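Long-range contacts in PF04016 domain protein (Desulfitobacterium hafniense, PDB 3L5O), which is of unknown function but, with enolase-like and Rossmann-like folds combined around a shared site, may take part in heavy-metal chelation and bind an adenosyl group: residues S47-G52 against G97-N102; A103-P108 against P223-L228. One frame throughout, in Å; residues are numbered along the deposited sequence.

Contact 1: S47-G52 against G97-N102; sequences SVIRSG and GLAAIN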
ATOM      1  N   SER A  47      -1.650  10.856  -3.188  1.00 48.90           N
ATOM      2  CA  SER A  47      -2.816  11.095  -4.022  1.00 48.73           C
ATOM      3  C   SER A  47      -4.014  10.459  -3.312  1.00 47.80           C
ATOM      4  O   SER A  47      -3.861   9.459  -2.621  1.00 48.73           O
ATOM      5  CB  SER A  47      -2.621  10.459  -5.396  1.00 48.49           C
ATOM      6  OG  SER A  47      -1.690  11.203  -6.176  1.00 52.14           O
ATOM      7  N   VAL A  48      -5.193  11.060  -3.464  1.00 46.49           N
ATOM      8  CA  VAL A  48      -6.406  10.590  -2.788  1.00 43.76           C
ATOM      9  C   VAL A  48      -7.631  10.672  -3.731  1.00 43.59           C
ATOM     10  O   VAL A  48      -7.829  11.652  -4.453  1.00 40.46           O
ATOM     11  CB  VAL A  48      -6.616  11.311  -1.421  1.00 44.36           C
ATOM     12  CG1 VAL A  48      -6.880  12.785  -1.603  1.00 47.42           C
ATOM     13  CG2 VAL A  48      -7.737  10.658  -0.618  1.00 44.83           C
ATOM     14  N   ILE A  49      -8.422   9.602  -3.736  1.00 42.64           N
ATOM     15  CA  ILE A  49      -9.654   9.521  -4.502  1.00 41.95           C
ATOM     16  C   ILE A  49     -10.811   9.108  -3.603  1.00 41.33           C
ATOM     17  O   ILE A  49     -10.666   8.241  -2.777  1.00 41.40           O
ATOM     18  CB  ILE A  49      -9.473   8.510  -5.669  1.00 42.35           C
ATOM     19  CG1 ILE A  49      -8.454   9.074  -6.662  1.00 42.96           C
ATOM     20  CG2 ILE A  49     -10.787   8.180  -6.333  1.00 45.21           C
ATOM     21  CD1 ILE A  49      -8.388   8.361  -7.983  1.00 38.72           C
ATOM     22  N   ARG A  50     -11.954   9.765  -3.786  1.00 42.47           N
ATOM     23  CA  ARG A  50     -13.249   9.338  -3.261  1.00 41.99           C
ATOM     24  C   ARG A  50     -14.105   8.772  -4.370  1.00 41.97           C
ATOM     25  O   ARG A  50     -14.204   9.375  -5.424  1.00 39.78           O
ATOM     26  CB  ARG A  50     -14.015  10.521  -2.680  1.00 39.83           C
ATOM     27  CG  ARG A  50     -15.298  10.097  -1.980  1.00 41.50           C
ATOM     28  CD  ARG A  50     -15.961  11.207  -1.154  1.00 44.35           C
ATOM     29  NE  ARG A  50     -16.424  12.338  -1.975  1.00 42.24           N
ATOM     30  CZ  ARG A  50     -17.488  12.340  -2.755  1.00 46.99           C
ATOM     31  NH1 ARG A  50     -18.247  11.260  -2.877  1.00 50.15           N
ATOM     32  NH2 ARG A  50     -17.798  13.437  -3.444  1.00 42.41           N
ATOM     33  N   SER A  51     -14.720   7.616  -4.117  1.00 42.04           N
ATOM     34  CA  SER A  51     -15.807   7.080  -4.936  1.00 40.19           C
ATOM     35  C   SER A  51     -16.932   6.771  -3.962  1.00 40.72           C
ATOM     36  O   SER A  51     -16.764   5.880  -3.130  1.00 41.28           O
ATOM     37  CB  SER A  51     -15.402   5.775  -5.649  1.00 40.49           C
ATOM     38  OG  SER A  51     -16.485   5.241  -6.423  1.00 41.69           O
ATOM     39  N   GLY A  52     -18.061   7.488  -4.083  1.00 36.01           N
ATOM     40  CA  GLY A  52     -19.103   7.477  -3.068  1.00 39.84           C
ATOM     41  C   GLY A  52     -18.638   7.774  -1.647  1.00 41.90           C
ATOM     42  O   GLY A  52     -18.081   8.835  -1.371  1.00 40.76           O
ATOM     43  N   GLY A  97      -3.707   5.833  -9.734  1.00 38.30           N
ATOM     44  CA  GLY A  97      -4.228   4.509  -9.997  1.00 39.04           C
ATOM     45  C   GLY A  97      -4.396   3.684  -8.749  1.00 40.27           C
ATOM     46  O   GLY A  97      -5.398   3.023  -8.612  1.00 39.30           O
ATOM     47  N   LEU A  98      -3.411   3.692  -7.845  1.00 37.83           N
ATOM     48  CA  LEU A  98      -3.565   2.973  -6.583  1.00 40.16           C
ATOM     49  C   LEU A  98      -4.610   3.627  -5.664  1.00 40.91           C
ATOM     50  O   LEU A  98      -5.354   2.929  -4.999  1.00 42.32           O
ATOM     51  CB  LEU A  98      -2.216   2.827  -5.857  1.00 41.36           C
ATOM     52  CG  LEU A  98      -2.213   2.038  -4.535  1.00 43.86           C
ATOM     53  CD1 LEU A  98      -2.776   0.616  -4.683  1.00 43.22           C
ATOM     54  CD2 LEU A  98      -0.789   1.990  -3.999  1.00 42.53           C
ATOM     55  N   ALA A  99      -4.666   4.952  -5.615  1.00 40.35           N
ATOM     56  CA  ALA A  99      -5.754   5.627  -4.909  1.00 42.50           C
ATOM     57  C   ALA A  99      -7.162   5.170  -5.399  1.00 42.65           C
ATOM     58  O   ALA A  99      -8.040   4.869  -4.590  1.00 43.67           O
ATOM     59  CB  ALA A  99      -5.579   7.159  -4.990  1.00 41.76           C
ATOM     60  N   ALA A 100      -7.332   5.021  -6.712  1.00 40.49           N
ATOM     61  CA  ALA A 100      -8.572   4.557  -7.295  1.00 39.76           C
ATOM     62  C   ALA A 100      -8.865   3.107  -6.893  1.00 42.81           C
ATOM     63  O   ALA A 100      -9.978   2.783  -6.493  1.00 44.43           O
ATOM     64  CB  ALA A 100      -8.515   4.666  -8.828  1.00 41.40           C
ATOM     65  N   ILE A 101      -7.865   2.239  -6.968  1.00 42.50           N
ATOM     66  CA  ILE A 101      -8.037   0.867  -6.465  1.00 43.95           C
ATOM     67  C   ILE A 101      -8.538   0.865  -5.019  1.00 42.60           C
ATOM     68  O   ILE A 101      -9.476   0.135  -4.669  1.00 41.52           O
ATOM     69  CB  ILE A 101      -6.717   0.083  -6.597  1.00 45.20           C
ATOM     70  CG1 ILE A 101      -6.457  -0.227  -8.065  1.00 41.14           C
ATOM     71  CG2 ILE A 101      -6.742  -1.203  -5.760  1.00 45.98           C
ATOM     72  CD1 ILE A 101      -5.051  -0.696  -8.344  1.00 42.38           C
ATOM     73  N   ASN A 102      -7.935   1.715  -4.190  1.00 42.93           N
ATOM     74  CA  ASN A 102      -8.210   1.675  -2.751  1.00 41.88           C
ATOM     75  C   ASN A 102      -9.544   2.335  -2.414  1.00 42.24           C
ATOM     76  O   ASN A 102     -10.115   2.072  -1.352  1.00 42.34           O
ATOM     77  CB  ASN A 102      -7.055   2.296  -1.959  1.00 41.03           C
ATOM     78  CG  ASN A 102      -5.811   1.411  -1.955  1.00 44.27           C
ATOM     79  OD1 ASN A 102      -5.892   0.190  -2.032  1.00 44.66           O
ATOM     80  ND2 ASN A 102      -4.665   2.031  -1.879  1.00 40.17           N
TER

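Contact 2: A103-P108 against P223-L228; sequences AYYNNP and PLAPVL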
ATOM      1  N   ALA A 103     -10.054   3.167  -3.323  1.00 41.92           N
ATOM      2  CA  ALA A 103     -11.388   3.768  -3.168  1.00 39.90           C
ATOM      3  C   ALA A 103     -12.458   2.691  -3.247  1.00 39.37           C
ATOM      4  O   ALA A 103     -13.429   2.777  -2.559  1.00 36.70           O
ATOM      5  CB  ALA A 103     -11.627   4.819  -4.209  1.00 42.36           C
ATOM      6  N   TYR A 104     -12.273   1.667  -4.080  1.00 40.65           N
ATOM      7  CA  TYR A 104     -13.190   0.504  -4.037  1.00 39.07           C
ATOM      8  C   TYR A 104     -12.902  -0.365  -2.787  1.00 39.90           C
ATOM      9  O   TYR A 104     -13.731  -0.419  -1.898  1.00 37.89           O
ATOM     10  CB  TYR A 104     -13.073  -0.368  -5.263  1.00 32.98           C
ATOM     11  CG  TYR A 104     -13.905  -1.619  -5.140  1.00 33.79           C
ATOM     12  CD1 TYR A 104     -15.295  -1.546  -5.060  1.00 36.54           C
ATOM     13  CD2 TYR A 104     -13.315  -2.864  -5.121  1.00 37.87           C
ATOM     14  CE1 TYR A 104     -16.063  -2.692  -4.948  1.00 38.54           C
ATOM     15  CE2 TYR A 104     -14.072  -4.012  -5.013  1.00 37.92           C
ATOM     16  CZ  TYR A 104     -15.436  -3.919  -4.933  1.00 38.63           C
ATOM     17  OH  TYR A 104     -16.139  -5.080  -4.839  1.00 42.75           O
ATOM     18  N   TYR A 105     -11.742  -1.027  -2.734  1.00 40.08           N
ATOM     19  CA  TYR A 105     -11.505  -2.073  -1.715  1.00 40.96           C
ATOM     20  C   TYR A 105     -11.554  -1.605  -0.255  1.00 41.18           C
ATOM     21  O   TYR A 105     -11.971  -2.374   0.662  1.00 39.03           O
ATOM     22  CB  TYR A 105     -10.190  -2.787  -1.987  1.00 41.10           C
ATOM     23  CG  TYR A 105     -10.174  -3.587  -3.264  1.00 43.40           C
ATOM     24  CD1 TYR A 105     -10.759  -4.851  -3.318  1.00 40.04           C
ATOM     25  CD2 TYR A 105      -9.565  -3.094  -4.417  1.00 41.13           C
ATOM     26  CE1 TYR A 105     -10.769  -5.588  -4.487  1.00 45.25           C
ATOM     27  CE2 TYR A 105      -9.575  -3.835  -5.603  1.00 41.81           C
ATOM     28  CZ  TYR A 105     -10.172  -5.089  -5.627  1.00 43.81           C
ATOM     29  OH  TYR A 105     -10.188  -5.866  -6.772  1.00 44.36           O
ATOM     30  N   ASN A 106     -11.168  -0.346  -0.043  1.00 41.47           N
ATOM     31  CA  ASN A 106     -11.060   0.226   1.302  1.00 42.36           C
ATOM     32  C   ASN A 106     -12.248   1.100   1.662  1.00 42.87           C
ATOM     33  O   ASN A 106     -12.203   1.851   2.641  1.00 43.48           O
ATOM     34  CB  ASN A 106      -9.738   1.022   1.506  1.00 41.94           C
ATOM     35  CG  ASN A 106      -8.487   0.190   1.236  1.00 46.47           C
ATOM     36  OD1 ASN A 106      -8.566  -0.983   0.880  1.00 42.23           O
ATOM     37  ND2 ASN A 106      -7.315   0.813   1.387  1.00 45.22           N
ATOM     38  N   ASN A 107     -13.306   1.002   0.859  1.00 43.67           N
ATOM     39  CA  ASN A 107     -14.623   1.510   1.194  1.00 41.77           C
ATOM     40  C   ASN A 107     -15.054   0.706   2.427  1.00 43.12           C
ATOM     41  O   ASN A 107     -14.910  -0.503   2.423  1.00 38.43           O
ATOM     42  CB  ASN A 107     -15.571   1.262  -0.016  1.00 41.48           C
ATOM     43  CG  ASN A 107     -16.955   1.726   0.222  1.00 41.75           C
ATOM     44  OD1 ASN A 107     -17.546   1.426   1.245  1.00 50.05           O
ATOM     45  ND2 ASN A 107     -17.501   2.470  -0.728  1.00 39.26           N
ATOM     46  N   PRO A 108     -15.555   1.344   3.485  1.00 45.58           N
ATOM     47  CA  PRO A 108     -15.904   0.599   4.708  1.00 45.01           C
ATOM     48  C   PRO A 108     -16.926  -0.531   4.455  1.00 44.59           C
ATOM     49  O   PRO A 108     -16.732  -1.622   4.983  1.00 45.89           O
ATOM     50  CB  PRO A 108     -16.467   1.684   5.645  1.00 44.33           C
ATOM     51  CG  PRO A 108     -16.834   2.808   4.763  1.00 46.41           C
ATOM     52  CD  PRO A 108     -15.843   2.782   3.627  1.00 48.31           C
ATOM     53  N   PRO A 223      -4.192  -2.071  -0.578  1.00 43.27           N
ATOM     54  CA  PRO A 223      -5.563  -2.509  -0.850  1.00 44.79           C
ATOM     55  C   PRO A 223      -5.966  -3.680   0.026  1.00 44.52           C
ATOM     56  O   PRO A 223      -5.208  -4.638   0.168  1.00 47.69           O
ATOM     57  CB  PRO A 223      -5.528  -2.897  -2.350  1.00 43.19           C
ATOM     58  CG  PRO A 223      -4.177  -2.518  -2.869  1.00 44.23           C
ATOM     59  CD  PRO A 223      -3.274  -2.401  -1.686  1.00 42.84           C
ATOM     60  N   LEU A 224      -7.161  -3.600   0.594  1.00 40.74           N
ATOM     61  CA  LEU A 224      -7.675  -4.609   1.488  1.00 42.25           C
ATOM     62  C   LEU A 224      -8.465  -5.631   0.678  1.00 46.12           C
ATOM     63  O   LEU A 224      -9.673  -5.849   0.883  1.00 46.82           O
ATOM     64  CB  LEU A 224      -8.495  -3.929   2.586  1.00 44.21           C
ATOM     65  CG  LEU A 224      -7.663  -2.988   3.489  1.00 43.47           C
ATOM     66  CD1 LEU A 224      -8.550  -2.097   4.315  1.00 48.48           C
ATOM     67  CD2 LEU A 224      -6.702  -3.750   4.417  1.00 47.95           C
ATOM     68  N   ALA A 225      -7.725  -6.264  -0.234  1.00 46.43           N
ATOM     69  CA  ALA A 225      -8.237  -7.022  -1.356  1.00 46.79           C
ATOM     70  C   ALA A 225      -7.781  -8.472  -1.185  1.00 49.54           C
ATOM     71  O   ALA A 225      -6.649  -8.830  -1.572  1.00 48.84           O
ATOM     72  CB  ALA A 225      -7.672  -6.457  -2.632  1.00 48.75           C
ATOM     73  N   PRO A 226      -8.633  -9.295  -0.576  1.00 49.43           N
ATOM     74  CA  PRO A 226      -8.312 -10.708  -0.333  1.00 48.96           C
ATOM     75  C   PRO A 226      -7.859 -11.470  -1.568  1.00 49.11           C
ATOM     76  O   PRO A 226      -7.223 -12.492  -1.405  1.00 49.37           O
ATOM     77  CB  PRO A 226      -9.624 -11.289   0.187  1.00 51.26           C
ATOM     78  CG  PRO A 226     -10.379 -10.135   0.742  1.00 51.94           C
ATOM     79  CD  PRO A 226      -9.957  -8.926  -0.045  1.00 50.67           C
ATOM     80  N   VAL A 227      -8.181 -11.003  -2.773  1.00 49.13           N
ATOM     81  CA  VAL A 227      -7.673 -11.619  -3.995  1.00 48.95           C
ATOM     82  C   VAL A 227      -6.133 -11.648  -3.999  1.00 46.27           C
ATOM     83  O   VAL A 227      -5.509 -12.574  -4.520  1.00 46.06           O
ATOM     84  CB  VAL A 227      -8.247 -10.914  -5.277  1.00 49.18           C
ATOM     85  CG1 VAL A 227      -7.581  -9.567  -5.521  1.00 48.32           C
ATOM     86  CG2 VAL A 227      -8.132 -11.808  -6.504  1.00 49.11           C
ATOM     87  N   LEU A 228      -5.518 -10.663  -3.364  1.00 47.35           N
ATOM     88  CA  LEU A 228      -4.060 -10.653  -3.194  1.00 46.57           C
ATOM     89  C   LEU A 228      -3.489 -11.901  -2.480  1.00 45.71           C
ATOM     90  O   LEU A 228      -2.340 -12.266  -2.709  1.00 45.22           O
ATOM     91  CB  LEU A 228      -3.618  -9.348  -2.506  1.00 48.18           C
ATOM     92  CG  LEU A 228      -3.970  -8.058  -3.282  1.00 52.36           C
ATOM     93  CD1 LEU A 228      -3.726  -6.797  -2.486  1.00 46.07           C
ATOM     94  CD2 LEU A 228      -3.244  -7.971  -4.622  1.00 51.71           C
TER
HETATM   95  O   HOH W   1     -12.117  -5.069   0.357  1.00 41.66           O

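Contact 1: S47-G52 against G97-N102
I49 and A99 meet where a helix lies against one face of a three-stranded antiparallel sheet, an alpha/beta packing consistent with the enolase-like fold of this protein. Strand 46-51 is the middle strand of that sheet, and helix 91-105 runs over it in roughly the same direction: the axes of 47-51 and 97-102 make an angle of 35° and come within 7.0 Å. Such a close approach is consistent with the small residues that the helix presents here: A99 turns its methyl to the strand, and the methyl of A100 flanks it where I49 CD1 arrives. No hydrogen bond joins the two segments; the contact is almost wholly apolar.

I49 does most of the reaching. Its two branches are set by chi1 of -67°, which places CG1 beside the backbone N, with CG2 anti to that nitrogen. CG1 comes against the methyl of A99, with CG1 and A99 CB 3.8 Å apart. From there chi2, at -167°, extends the chain, carrying CD1 along to the next residue of the helix, where it lies 3.7 Å from A100 N and touches the A100 methyl as well. L79 of helix 79-83 packs on both I49 and A100, and so closes round the same apolar cluster.

The A99 methyl is met by more than one residue. Besides I49 it rests near the backbone of V48, whose own side chain turns away to V41 on the neighbouring strand. S47 directs its CB toward the helix, yet its hydroxyl is engaged further back along that helix, hydrogen-bonded to the hydroxyl of S95. The closest approach of S47 to A99 is by its backbone: its carbonyl O stands 3.7 Å from A99 CB.

Contact 2: A103-P108 against P223-L228
N106 and L224 form the one direct hydrogen bond of this contact: L224 N donates to N106 OD1 over 3.0 Å, in the carbonyl plane of the amide, with an N-H...O angle of 152°. With N106 CG beside its own backbone N and anti to the carbonyl carbon (chi1 -57°), OD1 is brought to L224 N. The leucine side chain crosses the amide at about a right angle, its CG 3.4 Å from N106 OD1. A225 places its methyl over one face of the Y105 ring in a CH-pi contact, offset toward the rim, with A225 CB 3.5 Å from Y105 CD1. A water molecule donates to both Y105 O and L224 O.

The other amide atom, N106 ND2, binds T222 O, so the side chain grips the loop at two backbone points. A leucine in place of N106 would probably leave both L224 N and T222 O without their mate. Y104 CD2 covers the opposite face of the Y105 ring, while Y105 OH is hydrogen-bonded to M27 O. L224 centres an inverse gamma turn, closed by a weak bond from A225 N to P223 O.

The contact joins the end of helix 91-105, and the residue just after it, to the loop between strands 214-218 and 235-241 of the mixed, mainly parallel sheet, probably the Rossmann-like part; there L224 packs on M240 of strand 235-241, and P223 and L228 reach M27 of helix 22-29.

Both contacts are buried and both draw on helix 91-105, in series along it, with centres about 11 Å apart. Contact 1 is internal to what is probably the enolase-like part, where the helix lies on its own sheet through apolar side chains. Contact 2, at the end of the same helix, joins sequence regions far apart in the chain, and its chemistry is mixed: amide, water and aromatic face meet a loop rather than a regular element. The two also touch directly. P223 lies against L98, I101 and N102, while A103 CB rests near I49 O, and N102 ND2 reaches both L57 O of the sheet and G221 O of the loop.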